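Local coordinates for probable E3 ubiquitin-protein ligase HERC1 (PDB 4QT6) that probably acts as an E3 ubiquitin ligase, with this SPRY (B30.2) domain likely serving as a protein-interaction module, at residues 36-41 / 105-110; 59-64 / 134-139; 41-46 / 55-60. One frame throughout, in Å; residues are numbered along the deposited sequence. Where two conformers were deposited one is given.

Contact 1: residues 36-41 / 105-110. With ARF (formamide), chain D; ARF (formamide), chain F.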
loop_
_atom_site.group_PDB
_atom_site.type_symbol
_atom_site.label_atom_id
_atom_site.label_comp_id
_atom_site.label_asym_id
_atom_site.label_seq_id
_atom_site.Cartn_x
_atom_site.Cartn_y
_atom_site.Cartn_z
ATOM N N SER A 36 -14.431 7.370 8.068
ATOM C CA SER A 36 -15.720 7.472 7.379
ATOM C C SER A 36 -15.514 8.102 6.001
ATOM O O SER A 36 -14.387 8.481 5.622
ATOM C CB SER A 36 -16.708 8.298 8.206
ATOM O OG SER A 36 -16.331 9.654 8.308
ATOM N N GLY A 37 -16.597 8.258 5.253
ATOM C CA GLY A 37 -16.517 8.987 4.003
ATOM C C GLY A 37 -15.616 8.310 2.991
ATOM O O GLY A 37 -15.614 7.080 2.872
ATOM N N CYS A 38 -14.856 9.121 2.257
ATOM C CA CYS A 38 -13.996 8.649 1.185
ATOM C C CYS A 38 -12.717 9.505 1.199
ATOM O O CYS A 38 -12.766 10.704 1.417
ATOM C CB CYS A 38 -14.743 8.703 -0.180
ATOM S SG CYS A 38 -13.908 8.004 -1.642
ATOM N N TYR A 39 -11.577 8.842 0.994
ATOM C CA TYR A 39 -10.290 9.533 0.924
ATOM C C TYR A 39 -9.509 8.958 -0.228
ATOM O O TYR A 39 -9.422 7.743 -0.392
ATOM C CB TYR A 39 -9.498 9.352 2.200
ATOM C CG TYR A 39 -8.124 9.993 2.192
ATOM C CD1 TYR A 39 -7.973 11.363 2.007
ATOM C CD2 TYR A 39 -6.991 9.222 2.394
ATOM C CE1 TYR A 39 -6.731 11.955 2.023
ATOM C CE2 TYR A 39 -5.733 9.801 2.407
ATOM C CZ TYR A 39 -5.609 11.169 2.216
ATOM O OH TYR A 39 -4.367 11.772 2.241
ATOM N N GLN A 40 -8.939 9.857 -1.023
ATOM C CA GLN A 40 -8.130 9.499 -2.181
ATOM C C GLN A 40 -6.693 10.042 -1.987
ATOM O O GLN A 40 -6.507 11.156 -1.487
ATOM C CB GLN A 40 -8.790 10.109 -3.407
ATOM C CG GLN A 40 -8.294 9.605 -4.732
ATOM C CD GLN A 40 -9.084 10.174 -5.899
ATOM O OE1 GLN A 40 -10.275 10.466 -5.781
ATOM N NE2 GLN A 40 -8.414 10.367 -7.014
ATOM N N TRP A 41 -5.698 9.254 -2.377
ATOM C CA TRP A 41 -4.302 9.682 -2.321
ATOM C C TRP A 41 -3.505 8.880 -3.356
ATOM O O TRP A 41 -4.062 8.014 -4.048
ATOM C CB TRP A 41 -3.712 9.514 -0.911
ATOM C CG TRP A 41 -3.450 8.096 -0.581
ATOM C CD1 TRP A 41 -2.247 7.466 -0.617
ATOM C CD2 TRP A 41 -4.405 7.108 -0.154
ATOM N NE1 TRP A 41 -2.387 6.167 -0.266
ATOM C CE2 TRP A 41 -3.694 5.917 0.047
ATOM C CE3 TRP A 41 -5.786 7.131 0.101
ATOM C CZ2 TRP A 41 -4.300 4.729 0.459
ATOM C CZ3 TRP A 41 -6.406 5.950 0.497
ATOM C CH2 TRP A 41 -5.654 4.758 0.677
ATOM N N THR A 105 -2.973 5.584 -7.726
ATOM C CA THR A 105 -4.055 6.260 -7.032
ATOM C C THR A 105 -4.824 5.238 -6.223
ATOM O O THR A 105 -5.182 4.167 -6.735
ATOM C CB THR A 105 -5.018 6.928 -8.028
ATOM O OG1 THR A 105 -4.293 7.865 -8.850
ATOM C CG2 THR A 105 -6.156 7.627 -7.315
ATOM N N CYS A 106 -5.106 5.575 -4.969
ATOM C CA CYS A 106 -5.853 4.715 -4.077
ATOM C C CYS A 106 -7.098 5.474 -3.677
ATOM O O CYS A 106 -7.026 6.650 -3.317
ATOM C CB CYS A 106 -5.030 4.392 -2.825
ATOM S SG CYS A 106 -3.375 3.732 -3.191
ATOM N N VAL A 107 -8.250 4.808 -3.754
ATOM C CA VAL A 107 -9.501 5.368 -3.306
ATOM C C VAL A 107 -10.081 4.470 -2.230
ATOM O O VAL A 107 -10.401 3.313 -2.508
ATOM C CB VAL A 107 -10.529 5.498 -4.451
ATOM C CG1 VAL A 107 -11.777 6.188 -3.939
ATOM C CG2 VAL A 107 -9.943 6.300 -5.596
ATOM N N LEU A 108 -10.135 4.980 -1.010
ATOM C CA LEU A 108 -10.687 4.271 0.121
ATOM C C LEU A 108 -12.044 4.871 0.430
ATOM O O LEU A 108 -12.148 5.992 0.948
ATOM C CB LEU A 108 -9.757 4.365 1.338
ATOM C CG LEU A 108 -10.291 3.750 2.615
ATOM C CD1 LEU A 108 -10.547 2.247 2.441
ATOM C CD2 LEU A 108 -9.345 4.052 3.770
ATOM N N ASP A 109 -13.089 4.106 0.119
ATOM C CA ASP A 109 -14.473 4.567 0.271
ATOM C C ASP A 109 -15.097 3.821 1.445
ATOM O O ASP A 109 -15.531 2.673 1.314
ATOM C CB ASP A 109 -15.235 4.333 -1.040
ATOM C CG ASP A 109 -16.615 4.979 -1.042
ATOM O OD1 ASP A 109 -17.147 5.214 0.050
ATOM O OD2 ASP A 109 -17.135 5.254 -2.141
HETATM N N MSE A 110 -15.107 4.472 2.601
HETATM C CA MSE A 110 -15.548 3.829 3.839
HETATM C C MSE A 110 -17.051 3.775 3.948
HETATM O O MSE A 110 -17.592 3.057 4.805
HETATM C CB MSE A 110 -14.983 4.516 5.062
HETATM C CG MSE A 110 -13.474 4.672 5.053
HETATM SE SE MSE A 110 -12.686 2.915 5.446
HETATM C CE MSE A 110 -13.086 2.946 7.373
HETATM N N ARF D . -8.291 11.196 6.500
HETATM C C ARF D . -7.329 11.786 5.788
HETATM O O ARF D . -6.203 11.309 5.799
HETATM N N ARF F . -2.234 10.230 4.092
HETATM C C ARF F . -1.110 10.905 3.793
HETATM O O ARF F . -0.151 10.828 4.556
#
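The indole of Trp-41 folds back over the neighbouring strand, so that Cys-106 sits on one face of it, while five backbone hydrogen bonds join 36-41 to 105-110. Cys-106 CB lies 3.5 Å from the centroid of the six-membered ring and 15° off its normal, a CH-pi contact, and its SG approaches the five-membered ring obliquely. The first torsion of Trp-41 (chi1 74°) places CG between the backbone N and the carbonyl carbon, which turns the ring towards the partner strand; CZ3 then meets Leu-108 CB at the ring edge, 3.8 Å away. Replaced by alanine, this indole would probably leave Cys-106 CB and Leu-108 CB without their aromatic neighbour and open a gap between the sheets.

The strands run antiparallel. Tyr-39 with Leu-108 and Trp-41 with Cys-106 are hydrogen-bonded pairs; the straightest of their bonds, Cys-106 N to Trp-41 O, spans 2.8 Å with 175° at the hydrogen. Beyond the last pair, Met-110 N reaches Gly-37 O in a more bent bond of 2.7 Å. Gly-37 has a positive phi, a conformation that favours glycine.

On the face opposite Trp-41, Cys-38 SG touches Val-107 CG1 at 3.6 Å, and the extended Gln-40 lays its CG against Val-107 CG2. Asp-109 OD1 accepts a hydrogen bond from Ala-112 N, just beyond the strand. The ring of Tyr-39 carries the oxygen of one formamide over a face, and a second formamide donates from its N to Tyr-39 OH (3.2 Å). The chemistry thus differs between the two faces: aromatic and sulfur packing beside Trp-41, thiol and aliphatic packing beside Gln-40, whose amide nitrogen lies against the methyl of Thr-105, with Tyr-39 offering both a ring face and a hydroxyl acceptor to small amides.

Contact 2: residues 59-64 / 134-139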
loop_
_atom_site.group_PDB
_atom_site.type_symbol
_atom_site.label_atom_id
_atom_site.label_comp_id
_atom_site.label_asym_id
_atom_site.label_seq_id
_atom_site.Cartn_x
_atom_site.Cartn_y
_atom_site.Cartn_z
ATOM N N VAL A 59 -4.011 -0.489 2.160
ATOM C CA VAL A 59 -4.432 0.014 3.467
ATOM C C VAL A 59 -4.334 -1.089 4.522
ATOM O O VAL A 59 -4.346 -2.280 4.183
ATOM C CB VAL A 59 -5.870 0.585 3.427
ATOM C CG1 VAL A 59 -5.906 1.855 2.591
ATOM C CG2 VAL A 59 -6.859 -0.448 2.904
ATOM N N SER A 60 -4.213 -0.672 5.773
ATOM C CA SER A 60 -4.026 -1.574 6.907
ATOM C C SER A 60 -4.792 -1.117 8.133
ATOM O O SER A 60 -4.929 0.089 8.409
ATOM C CB SER A 60 -2.554 -1.658 7.283
ATOM O OG SER A 60 -2.333 -2.637 8.288
ATOM N N ARG A 61 -5.217 -2.114 8.907
ATOM C CA ARG A 61 -5.591 -1.919 10.296
ATOM C C ARG A 61 -4.378 -1.640 11.149
ATOM O O ARG A 61 -3.242 -1.970 10.773
ATOM C CB ARG A 61 -6.231 -3.200 10.836
ATOM C CG ARG A 61 -7.557 -3.518 10.218
ATOM C CD ARG A 61 -8.082 -4.811 10.818
ATOM N NE ARG A 61 -9.508 -4.952 10.544
ATOM C CZ ARG A 61 -10.052 -5.716 9.604
ATOM N NH1 ARG A 61 -9.336 -6.496 8.791
ATOM N NH2 ARG A 61 -11.365 -5.725 9.507
ATOM N N TRP A 62 -4.616 -1.079 12.333
ATOM C CA TRP A 62 -3.585 -0.950 13.349
ATOM C C TRP A 62 -4.178 -1.389 14.689
ATOM O O TRP A 62 -5.268 -0.930 15.028
ATOM C CB TRP A 62 -3.114 0.487 13.437
ATOM C CG TRP A 62 -2.001 0.657 14.416
ATOM C CD1 TRP A 62 -2.061 1.279 15.624
ATOM C CD2 TRP A 62 -0.655 0.198 14.261
ATOM N NE1 TRP A 62 -0.832 1.223 16.242
ATOM C CE2 TRP A 62 0.046 0.569 15.422
ATOM C CE3 TRP A 62 0.019 -0.487 13.256
ATOM C CZ2 TRP A 62 1.388 0.273 15.602
ATOM C CZ3 TRP A 62 1.349 -0.778 13.434
ATOM C CH2 TRP A 62 2.021 -0.388 14.590
ATOM N N PRO A 63 -3.500 -2.254 15.460
ATOM C CA PRO A 63 -2.185 -2.833 15.189
ATOM C C PRO A 63 -2.155 -3.892 14.090
ATOM O O PRO A 63 -3.189 -4.399 13.678
ATOM C CB PRO A 63 -1.822 -3.491 16.536
ATOM C CG PRO A 63 -3.135 -3.832 17.130
ATOM C CD PRO A 63 -4.027 -2.678 16.771
ATOM N N VAL A 64 -0.958 -4.163 13.593
ATOM C CA VAL A 64 -0.709 -5.187 12.595
ATOM C C VAL A 64 -0.281 -6.458 13.329
ATOM O O VAL A 64 0.668 -6.438 14.130
ATOM C CB VAL A 64 0.410 -4.735 11.633
ATOM C CG1 VAL A 64 0.898 -5.874 10.743
ATOM C CG2 VAL A 64 -0.101 -3.577 10.783
ATOM N N ALA A 134 -13.105 -0.542 10.845
ATOM C CA ALA A 134 -13.609 0.730 11.285
ATOM C C ALA A 134 -12.656 1.865 10.964
ATOM O O ALA A 134 -13.111 2.988 10.704
ATOM C CB ALA A 134 -13.874 0.714 12.771
ATOM N N GLU A 135 -11.357 1.594 11.048
ATOM C CA GLU A 135 -10.355 2.619 10.776
ATOM C C GLU A 135 -9.226 2.003 9.964
ATOM O O GLU A 135 -8.726 0.923 10.294
ATOM C CB GLU A 135 -9.812 3.197 12.073
ATOM C CG GLU A 135 -8.758 4.285 11.874
ATOM C CD GLU A 135 -8.609 5.242 13.029
ATOM O OE1 GLU A 135 -9.076 4.958 14.142
ATOM O OE2 GLU A 135 -8.017 6.330 12.803
ATOM N N LEU A 136 -8.817 2.695 8.910
ATOM C CA LEU A 136 -7.791 2.176 8.002
ATOM C C LEU A 136 -6.757 3.230 7.700
ATOM O O LEU A 136 -7.060 4.433 7.644
ATOM C CB LEU A 136 -8.381 1.629 6.698
ATOM C CG LEU A 136 -9.131 0.303 6.872
ATOM C CD1 LEU A 136 -9.909 -0.056 5.609
ATOM C CD2 LEU A 136 -8.146 -0.802 7.223
ATOM N N TYR A 137 -5.522 2.767 7.535
ATOM C CA TYR A 137 -4.402 3.662 7.239
ATOM C C TYR A 137 -3.802 3.273 5.914
ATOM O O TYR A 137 -3.545 2.106 5.674
ATOM C CB TYR A 137 -3.295 3.543 8.289
ATOM C CG TYR A 137 -3.723 3.855 9.685
ATOM C CD1 TYR A 137 -4.435 2.911 10.448
ATOM C CD2 TYR A 137 -3.426 5.071 10.261
ATOM C CE1 TYR A 137 -4.846 3.212 11.732
ATOM C CE2 TYR A 137 -3.843 5.364 11.551
ATOM C CZ TYR A 137 -4.533 4.420 12.273
ATOM O OH TYR A 137 -4.924 4.742 13.562
ATOM N N PRO A 138 -3.517 4.254 5.050
ATOM C CA PRO A 138 -2.620 3.976 3.915
ATOM C C PRO A 138 -1.353 3.253 4.359
ATOM O O PRO A 138 -0.813 3.554 5.432
ATOM C CB PRO A 138 -2.309 5.373 3.371
ATOM C CG PRO A 138 -3.500 6.180 3.745
ATOM C CD PRO A 138 -3.955 5.669 5.079
ATOM N N CYS A 139 -0.910 2.272 3.583
ATOM C CA CYS A 139 0.272 1.476 3.943
ATOM C C CYS A 139 1.042 0.970 2.766
ATOM O O CYS A 139 0.545 0.895 1.662
ATOM C CB CYS A 139 -0.100 0.273 4.803
ATOM S SG CYS A 139 -0.963 -1.044 3.948
HETATM O O HOH W 1 -7.104 0.336 12.532
#
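The ring of Tyr-137 meets Ser-60 O at its edge, near the ring plane, with CD1 3.5 Å from that oxygen, and a water also lies in plane at the edge; the CB of Trp-62 comes obliquely to CE1 at 3.7 Å. On chi1 -59°, CG of Tyr-137 stands anti to the carbonyl carbon, which brings the edge of the ring beside the end of strand 55-60 where the chain leaves it. Leu-29 of strand 26-30 also touches this tyrosine.

At the backbone, Ser-60 and Tyr-137 form an antiparallel hydrogen-bonded pair, each N giving a bond to the other's O; Ser-60 N to Tyr-137 O measures 2.9 Å. Next to it, Val-59 and Pro-138 are a non-hydrogen-bonded pair whose side chains diverge. This is the junction of two adjacent strands, 55-60 and 137-142, in one of the two antiparallel sheets of the SPRY beta-sandwich. Beyond the pairing the chains part, and the water at the tyrosine edge bridges them, accepting from Trp-62 N and donating to Glu-135 O at 2.8 Å.

Leu-136 CD2 presses on the backbone of Ser-60, 3.5 Å from its C, while CD1 meets Val-59 CG2, the two side chains crossing at about a right angle. Cys-139 SG rests 3.4 Å from the C of Val-59. The hydroxyl of Ser-60 donates to Arg-61 O (2.7 Å) on a lone pair, and the guanidinium of Arg-61 forms a salt bridge with Asp-132.

Contact 3: residues 41-46 / 55-60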
loop_
_atom_site.group_PDB
_atom_site.type_symbol
_atom_site.label_atom_id
_atom_site.label_comp_id
_atom_site.label_asym_id
_atom_site.label_seq_id
_atom_site.Cartn_x
_atom_site.Cartn_y
_atom_site.Cartn_z
ATOM N N TRP A 41 -5.698 9.254 -2.377
ATOM C CA TRP A 41 -4.302 9.682 -2.321
ATOM C C TRP A 41 -3.505 8.880 -3.356
ATOM O O TRP A 41 -4.062 8.014 -4.048
ATOM C CB TRP A 41 -3.712 9.514 -0.911
ATOM C CG TRP A 41 -3.450 8.096 -0.581
ATOM C CD1 TRP A 41 -2.247 7.466 -0.617
ATOM C CD2 TRP A 41 -4.405 7.108 -0.154
ATOM N NE1 TRP A 41 -2.387 6.167 -0.266
ATOM C CE2 TRP A 41 -3.694 5.917 0.047
ATOM C CE3 TRP A 41 -5.786 7.131 0.101
ATOM C CZ2 TRP A 41 -4.300 4.729 0.459
ATOM C CZ3 TRP A 41 -6.406 5.950 0.497
ATOM C CH2 TRP A 41 -5.654 4.758 0.677
ATOM N N LYS A 42 -2.206 9.158 -3.463
ATOM C CA LYS A 42 -1.351 8.411 -4.361
ATOM C C LYS A 42 -0.106 7.890 -3.670
ATOM O O LYS A 42 0.376 8.470 -2.719
ATOM C CB LYS A 42 -0.929 9.264 -5.568
ATOM C CG LYS A 42 -2.083 9.710 -6.431
ATOM C CD LYS A 42 -1.611 10.512 -7.613
ATOM C CE LYS A 42 -2.768 10.859 -8.524
ATOM N NZ LYS A 42 -2.364 11.888 -9.515
ATOM N N PHE A 43 0.359 6.733 -4.131
ATOM C CA PHE A 43 1.713 6.284 -3.847
ATOM C C PHE A 43 2.547 6.463 -5.089
ATOM O O PHE A 43 2.063 6.217 -6.196
ATOM C CB PHE A 43 1.729 4.822 -3.437
ATOM C CG PHE A 43 1.179 4.565 -2.058
ATOM C CD1 PHE A 43 1.827 5.075 -0.946
ATOM C CD2 PHE A 43 0.084 3.764 -1.873
ATOM C CE1 PHE A 43 1.352 4.826 0.326
ATOM C CE2 PHE A 43 -0.388 3.494 -0.591
ATOM C CZ PHE A 43 0.263 4.001 0.493
ATOM N N TYR A 44 3.797 6.899 -4.906
ATOM C CA TYR A 44 4.736 7.050 -6.005
ATOM C C TYR A 44 5.925 6.146 -5.700
ATOM O O TYR A 44 6.494 6.191 -4.592
ATOM C CB TYR A 44 5.167 8.500 -6.143
ATOM C CG TYR A 44 6.251 8.685 -7.156
ATOM C CD1 TYR A 44 5.976 8.565 -8.512
ATOM C CD2 TYR A 44 7.554 8.950 -6.761
ATOM C CE1 TYR A 44 6.979 8.731 -9.460
ATOM C CE2 TYR A 44 8.563 9.102 -7.701
ATOM C CZ TYR A 44 8.260 8.990 -9.045
ATOM O OH TYR A 44 9.247 9.164 -10.002
ATOM N N ILE A 45 6.274 5.293 -6.656
ATOM C CA ILE A 45 7.341 4.315 -6.440
ATOM C C ILE A 45 8.708 4.957 -6.739
ATOM O O ILE A 45 9.117 5.141 -7.899
ATOM C CB ILE A 45 7.145 3.002 -7.237
ATOM C CG1 ILE A 45 5.701 2.472 -7.113
ATOM C CG2 ILE A 45 8.151 1.965 -6.788
ATOM C CD1 ILE A 45 5.223 2.177 -5.719
ATOM N N VAL A 46 9.402 5.330 -5.669
ATOM C CA VAL A 46 10.659 6.079 -5.802
ATOM C C VAL A 46 11.796 5.177 -6.286
ATOM O O VAL A 46 12.605 5.569 -7.152
ATOM C CB VAL A 46 11.040 6.769 -4.474
ATOM C CG1 VAL A 46 12.436 7.349 -4.548
ATOM C CG2 VAL A 46 10.060 7.892 -4.133
ATOM N N THR A 55 7.375 -4.858 -3.476
ATOM C CA THR A 55 6.446 -3.929 -2.811
ATOM C C THR A 55 4.989 -4.295 -3.031
ATOM O O THR A 55 4.598 -4.677 -4.152
ATOM C CB THR A 55 6.645 -2.533 -3.403
ATOM O OG1 THR A 55 7.989 -2.114 -3.157
ATOM C CG2 THR A 55 5.664 -1.503 -2.817
ATOM N N CYS A 56 4.181 -4.085 -1.993
ATOM C CA CYS A 56 2.724 -3.984 -2.135
ATOM C C CYS A 56 2.286 -2.668 -1.521
ATOM O O CYS A 56 2.923 -2.201 -0.582
ATOM C CB CYS A 56 1.988 -5.075 -1.391
ATOM S SG CYS A 56 2.326 -6.766 -1.959
ATOM N N VAL A 57 1.206 -2.085 -2.036
ATOM C CA VAL A 57 0.620 -0.873 -1.441
ATOM C C VAL A 57 -0.824 -1.117 -1.116
ATOM O O VAL A 57 -1.437 -2.008 -1.672
ATOM C CB VAL A 57 0.758 0.345 -2.368
ATOM C CG1 VAL A 57 2.219 0.526 -2.757
ATOM C CG2 VAL A 57 -0.124 0.245 -3.627
ATOM N N GLY A 58 -1.380 -0.348 -0.197
ATOM C CA GLY A 58 -2.793 -0.502 0.087
ATOM C C GLY A 58 -3.178 0.183 1.369
ATOM O O GLY A 58 -2.762 1.321 1.613
ATOM N N VAL A 59 -4.011 -0.489 2.160
ATOM C CA VAL A 59 -4.432 0.014 3.467
ATOM C C VAL A 59 -4.334 -1.089 4.522
ATOM O O VAL A 59 -4.346 -2.280 4.183
ATOM C CB VAL A 59 -5.870 0.585 3.427
ATOM C CG1 VAL A 59 -5.906 1.855 2.591
ATOM C CG2 VAL A 59 -6.859 -0.448 2.904
ATOM N N SER A 60 -4.213 -0.672 5.773
ATOM C CA SER A 60 -4.026 -1.574 6.907
ATOM C C SER A 60 -4.792 -1.117 8.133
ATOM O O SER A 60 -4.929 0.089 8.409
ATOM C CB SER A 60 -2.554 -1.658 7.283
ATOM O OG SER A 60 -2.333 -2.637 8.288
#
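Strands 41-46 and 55-60 run nearly antiparallel, their directions 160° apart, but their axes come no closer than 8.8 Å and no hydrogen bond joins them, which identifies face-to-face packing of two sheets and not pairing within one. Phe-43 and Val-57 are the nearest by backbone, 7.6 Å between their CA atoms. Their two side chains pass alongside, pointing opposite ways: Phe-43 CD2 lies 3.5 Å from Val-57 CB, which approaches the ring obliquely. Set beside its backbone N and away from the carbonyl carbon (chi1 -73°), the ring of Phe-43 reaches across so that Gly-58 O lies at its edge, 3.9 Å from CE2. Over one face of this ring comes NE1 of Trp-41, 3.3 Å above the plane and nearer its edge than its centre, while CE2 of Phe-43 lies in the indole plane at the indole edge; the two rings therefore meet edge-to-face.

Trp-41 itself turns an edge to the opposite sheet, with CH2 3.5 Å from Val-59 CG1 and Gly-58 O also near its plane. The backbone angles of Gly-58 (phi 166°) would jam a CB against the preceding carbonyl oxygen, which explains a residue without a side chain there.

These residues are buried in the core of the sandwich: Val-151 and Ile-153 of strand 150-154 touch Phe-43 from its own sheet, and Val-140 of strand 137-142 meets it from the other.

The three contacts lie about 13 Å apart, centre to centre, and sample both sheets of the sandwich. Contact 1 pairs strands 38-47 and 103-109 in one sheet, contact 2 pairs 55-60 and 137-142 in the other, and contact 3 packs the first sheet on the second. Contacts 1 and 3 share Trp-41; contacts 2 and 3 share Val-59 and Ser-60. Along the chain the segments of contacts 1 and 2 alternate, and consecutive strands 38-47 and 55-60 lie in different sheets; contact 3, between those two, falls within the span from 36-41 to 105-110. Direct packing of Trp-41 on Pro-138 and of Leu-108 on Leu-136 ties these distant pairings into one core.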